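Peptidase M16 inactive domain family protein (Pseudomonas fluorescens, PDB 3GWB) is a peptidase M16 family protein of unestablished function, with an inactive-type domain; the family is generally assigned hydrolase activity and metal binding. Local coordinates at residues 57-69 and 118-132. Numbering follows the deposited sequence.
Sequences LLTNAMLNEGVAG and VVGKPTFPADSLARI
E65 reaches across to helix 126-132, where R131 grips its carboxylate end-on, R131 NH2 to E65 OE2 at 2.9 Å and R131 NH1 to E65 OE1 at 3.0 Å. Both oxygens lie in the guanidinium plane, but that plane is turned 50° from the carboxylate, so the nitrogens come from above it. S128 OG donates to OE1 from the anti side; its short side chain lets E65 CB and CG pack beside it, and a water joins its hydroxyl to E65 O.

Beneath this polar edge, selenomethionine M62 bends at chi2 and chi3 (-65° at chi3), curling SE and CE over the first turn of the helix. M62 CE lies 3.6 Å from P125 O, and its SE rests on I132 CG1; a flexible, unbranched chain can follow the backbone from P125 to L129. In this M16-type alpha/beta domain the segments 57-62 and 126-132 run at 126° to each other, with L58 crossing L129 at about a right angle and L58 CD1 tight against I132 CG2. F124 turns its ring edge to M62 CB (3.5 Å from F124 CD1), while P122 CB covers one face off-centre.

Farther along, G66 O accepts from T123 N (3.0 Å). Glycine is required here: at these backbone angles a CB would jam against the preceding carbonyl, and P125 CG occupies that side. A water accepts from F124 N and donates to M62 O and G66 O. V67 CG1 packs against V118, next to I75 of helix 72-80.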
loop_
_atom_site.group_PDB
_atom_site.type_symbol
_atom_site.label_atom_id
_atom_site.label_comp_id
_atom_site.label_asym_id
_atom_site.label_seq_id
_atom_site.Cartn_x
_atom_site.Cartn_y
_atom_site.Cartn_z
ATOM N N LEU A 57 9.208 13.258 10.335
ATOM C CA LEU A 57 8.434 12.602 9.299
ATOM C C LEU A 57 8.018 13.597 8.218
ATOM O O LEU A 57 8.035 13.287 7.026
ATOM C CB LEU A 57 7.217 11.926 9.926
ATOM C CG LEU A 57 6.686 10.713 9.164
ATOM C CD1 LEU A 57 6.366 9.587 10.150
ATOM C CD2 LEU A 57 5.463 11.112 8.350
ATOM N N LEU A 58 7.661 14.804 8.636
ATOM C CA LEU A 58 7.242 15.825 7.688
ATOM C C LEU A 58 8.396 16.235 6.774
ATOM O O LEU A 58 8.213 16.414 5.571
ATOM C CB LEU A 58 6.705 17.036 8.451
ATOM C CG LEU A 58 5.935 18.105 7.676
ATOM C CD1 LEU A 58 4.883 17.471 6.772
ATOM C CD2 LEU A 58 5.284 19.055 8.686
ATOM N N THR A 59 9.587 16.379 7.339
ATOM C CA THR A 59 10.741 16.765 6.542
ATOM C C THR A 59 11.015 15.680 5.503
ATOM O O THR A 59 11.233 15.974 4.328
ATOM C CB THR A 59 12.012 16.960 7.416
ATOM O OG1 THR A 59 11.767 17.956 8.413
ATOM C CG2 THR A 59 13.192 17.423 6.555
ATOM N N ASN A 60 10.988 14.423 5.934
ATOM C CA ASN A 60 11.250 13.317 5.025
ATOM C C ASN A 60 10.219 13.211 3.906
ATOM O O ASN A 60 10.545 12.830 2.784
ATOM C CB ASN A 60 11.315 12.000 5.803
ATOM C CG ASN A 60 11.650 10.820 4.914
ATOM O OD1 ASN A 60 10.761 10.148 4.394
ATOM N ND2 ASN A 60 12.937 10.576 4.719
ATOM N N ALA A 61 8.977 13.559 4.212
ATOM C CA ALA A 61 7.907 13.497 3.230
ATOM C C ALA A 61 7.999 14.635 2.224
ATOM O O ALA A 61 7.555 14.495 1.085
ATOM C CB ALA A 61 6.554 13.548 3.934
HETATM N N MSE A 62 8.577 15.757 2.644
HETATM C CA MSE A 62 8.692 16.931 1.777
HETATM C C MSE A 62 9.899 16.947 0.833
HETATM O O MSE A 62 9.994 17.820 -0.033
HETATM C CB MSE A 62 8.707 18.197 2.639
HETATM C CG MSE A 62 7.388 18.506 3.370
HETATM SE SE MSE A 62 6.155 19.264 2.291
HETATM C CE MSE A 62 6.998 20.831 1.930
ATOM N N LEU A 63 10.808 15.988 0.982
ATOM C CA LEU A 63 12.008 15.941 0.150
ATOM C C LEU A 63 11.732 16.025 -1.344
ATOM O O LEU A 63 12.267 16.899 -2.029
ATOM C CB LEU A 63 12.814 14.670 0.440
ATOM C CG LEU A 63 13.312 14.472 1.879
ATOM C CD1 LEU A 63 14.078 13.162 1.974
ATOM C CD2 LEU A 63 14.208 15.635 2.292
ATOM N N ASN A 64 10.895 15.127 -1.851
ATOM C CA ASN A 64 10.600 15.116 -3.281
ATOM C C ASN A 64 9.395 15.954 -3.687
ATOM O O ASN A 64 8.803 15.715 -4.741
ATOM C CB ASN A 64 10.411 13.677 -3.770
ATOM C CG ASN A 64 9.087 13.094 -3.347
ATOM O OD1 ASN A 64 8.543 13.455 -2.304
ATOM N ND2 ASN A 64 8.563 12.174 -4.148
ATOM N N GLU A 65 9.030 16.927 -2.855
ATOM C CA GLU A 65 7.910 17.813 -3.153
ATOM C C GLU A 65 8.375 19.016 -3.964
ATOM O O GLU A 65 7.551 19.797 -4.440
ATOM C CB GLU A 65 7.243 18.315 -1.868
ATOM C CG GLU A 65 6.373 17.291 -1.174
ATOM C CD GLU A 65 5.228 16.798 -2.049
ATOM O OE1 GLU A 65 4.593 17.623 -2.747
ATOM O OE2 GLU A 65 4.950 15.581 -2.026
ATOM N N GLY A 66 9.692 19.172 -4.109
ATOM C CA GLY A 66 10.205 20.291 -4.875
ATOM C C GLY A 66 11.681 20.609 -4.712
ATOM O O GLY A 66 12.263 20.426 -3.641
ATOM N N VAL A 67 12.289 21.069 -5.799
ATOM C CA VAL A 67 13.688 21.483 -5.804
ATOM C C VAL A 67 13.710 22.749 -6.650
ATOM O O VAL A 67 12.688 23.120 -7.228
ATOM C CB VAL A 67 14.621 20.417 -6.429
ATOM C CG1 VAL A 67 14.528 19.115 -5.631
ATOM C CG2 VAL A 67 14.263 20.187 -7.881
ATOM N N ALA A 68 14.858 23.415 -6.714
ATOM C CA ALA A 68 14.986 24.645 -7.490
ATOM C C ALA A 68 14.382 24.527 -8.891
ATOM O O ALA A 68 14.835 23.723 -9.709
ATOM C CB ALA A 68 16.461 25.046 -7.592
ATOM N N GLY A 69 13.351 25.327 -9.149
ATOM C CA GLY A 69 12.708 25.335 -10.455
ATOM C C GLY A 69 11.853 24.139 -10.838
ATOM O O GLY A 69 11.421 24.041 -11.989
ATOM N N VAL A 118 17.095 16.352 -4.832
ATOM C CA VAL A 118 15.919 16.093 -4.000
ATOM C C VAL A 118 16.266 15.891 -2.517
ATOM O O VAL A 118 15.665 16.510 -1.630
ATOM C CB VAL A 118 15.134 14.853 -4.530
ATOM C CG1 VAL A 118 14.164 14.334 -3.473
ATOM C CG2 VAL A 118 14.358 15.234 -5.792
ATOM N N VAL A 119 17.248 15.044 -2.239
ATOM C CA VAL A 119 17.608 14.785 -0.855
ATOM C C VAL A 119 18.498 15.856 -0.232
ATOM O O VAL A 119 18.368 16.147 0.950
ATOM C CB VAL A 119 18.288 13.402 -0.719
ATOM C CG1 VAL A 119 18.534 13.071 0.748
ATOM C CG2 VAL A 119 17.412 12.333 -1.368
ATOM N N GLY A 120 19.378 16.465 -1.021
ATOM C CA GLY A 120 20.266 17.477 -0.465
ATOM C C GLY A 120 19.830 18.934 -0.529
ATOM O O GLY A 120 20.254 19.746 0.299
ATOM N N LYS A 121 18.999 19.290 -1.503
ATOM C CA LYS A 121 18.555 20.676 -1.624
ATOM C C LYS A 121 17.052 20.829 -1.839
ATOM O O LYS A 121 16.610 21.450 -2.802
ATOM C CB LYS A 121 19.309 21.362 -2.762
ATOM C CG LYS A 121 20.830 21.371 -2.580
ATOM C CD LYS A 121 21.529 21.999 -3.777
ATOM C CE LYS A 121 23.048 22.036 -3.596
ATOM N NZ LYS A 121 23.644 20.679 -3.392
ATOM N N PRO A 122 16.241 20.250 -0.949
ATOM C CA PRO A 122 14.790 20.380 -1.113
ATOM C C PRO A 122 14.372 21.838 -0.869
ATOM O O PRO A 122 15.008 22.546 -0.080
ATOM C CB PRO A 122 14.246 19.434 -0.048
ATOM C CG PRO A 122 15.278 19.554 1.042
ATOM C CD PRO A 122 16.572 19.486 0.267
ATOM N N THR A 123 13.315 22.284 -1.546
ATOM C CA THR A 123 12.839 23.661 -1.395
ATOM C C THR A 123 11.630 23.826 -0.472
ATOM O O THR A 123 11.252 24.954 -0.144
ATOM C CB THR A 123 12.474 24.274 -2.756
ATOM O OG1 THR A 123 11.524 23.427 -3.416
ATOM C CG2 THR A 123 13.717 24.427 -3.617
ATOM N N PHE A 124 11.031 22.711 -0.063
ATOM C CA PHE A 124 9.866 22.723 0.820
ATOM C C PHE A 124 8.827 23.752 0.373
ATOM O O PHE A 124 8.647 24.787 1.021
ATOM C CB PHE A 124 10.295 23.028 2.261
ATOM C CG PHE A 124 11.362 22.106 2.786
ATOM C CD1 PHE A 124 11.078 20.771 3.059
ATOM C CD2 PHE A 124 12.654 22.577 3.008
ATOM C CE1 PHE A 124 12.072 19.914 3.539
ATOM C CE2 PHE A 124 13.652 21.730 3.487
ATOM C CZ PHE A 124 13.360 20.397 3.756
ATOM N N PRO A 125 8.127 23.480 -0.739
ATOM C CA PRO A 125 7.105 24.401 -1.252
ATOM C C PRO A 125 5.953 24.574 -0.265
ATOM O O PRO A 125 5.468 23.602 0.319
ATOM C CB PRO A 125 6.647 23.732 -2.549
ATOM C CG PRO A 125 7.837 22.927 -2.962
ATOM C CD PRO A 125 8.315 22.347 -1.658
ATOM N N ALA A 126 5.514 25.817 -0.099
ATOM C CA ALA A 126 4.438 26.148 0.824
ATOM C C ALA A 126 3.134 25.409 0.546
ATOM O O ALA A 126 2.446 24.985 1.474
ATOM C CB ALA A 126 4.202 27.658 0.808
ATOM N N ASP A 127 2.797 25.241 -0.727
ATOM C CA ASP A 127 1.556 24.564 -1.082
ATOM C C ASP A 127 1.613 23.059 -0.818
ATOM O O ASP A 127 0.579 22.415 -0.637
ATOM C CB ASP A 127 1.217 24.838 -2.548
ATOM C CG ASP A 127 2.200 24.192 -3.509
ATOM O OD1 ASP A 127 3.424 24.261 -3.261
ATOM O OD2 ASP A 127 1.744 23.625 -4.523
ATOM N N SER A 128 2.819 22.498 -0.791
ATOM C CA SER A 128 2.976 21.073 -0.522
ATOM C C SER A 128 2.856 20.829 0.977
ATOM O O SER A 128 2.239 19.859 1.401
ATOM C CB SER A 128 4.340 20.569 -1.013
ATOM O OG SER A 128 4.409 20.573 -2.427
ATOM N N LEU A 129 3.449 21.716 1.776
ATOM C CA LEU A 129 3.396 21.582 3.230
ATOM C C LEU A 129 1.949 21.627 3.726
ATOM O O LEU A 129 1.585 20.938 4.675
ATOM C CB LEU A 129 4.200 22.702 3.899
ATOM C CG LEU A 129 4.263 22.705 5.431
ATOM C CD1 LEU A 129 4.964 21.444 5.930
ATOM C CD2 LEU A 129 4.991 23.953 5.907
ATOM N N ALA A 130 1.132 22.450 3.080
ATOM C CA ALA A 130 -0.266 22.579 3.454
ATOM C C ALA A 130 -0.989 21.292 3.072
ATOM O O ALA A 130 -1.824 20.794 3.820
ATOM C CB ALA A 130 -0.885 23.775 2.739
ATOM N N ARG A 131 -0.652 20.749 1.908
ATOM C CA ARG A 131 -1.283 19.521 1.440
ATOM C C ARG A 131 -0.932 18.342 2.347
ATOM O O ARG A 131 -1.795 17.531 2.680
ATOM C CB ARG A 131 -0.841 19.208 0.012
ATOM C CG ARG A 131 -1.724 18.198 -0.686
ATOM C CD ARG A 131 -1.106 17.709 -1.987
ATOM N NE ARG A 131 -0.067 16.708 -1.756
ATOM C CZ ARG A 131 1.219 16.866 -2.059
ATOM N NH1 ARG A 131 1.646 18.000 -2.613
ATOM N NH2 ARG A 131 2.081 15.884 -1.815
ATOM N N ILE A 132 0.336 18.251 2.739
ATOM C CA ILE A 132 0.793 17.167 3.603
ATOM C C ILE A 132 0.201 17.273 5.001
ATOM O O ILE A 132 -0.244 16.269 5.563
ATOM C CB ILE A 132 2.338 17.142 3.715
ATOM C CG1 ILE A 132 2.957 17.046 2.320
ATOM C CG2 ILE A 132 2.789 15.943 4.543
ATOM C CD1 ILE A 132 2.500 15.849 1.530
HETATM O O HOH W 1 10.932 20.000 -1.079
HETATM O O HOH W 2 5.368 21.045 -5.333
HETATM O O HOH W 3 10.164 23.973 -5.887
HETATM O O HOH W 4 17.054 22.828 -5.115
#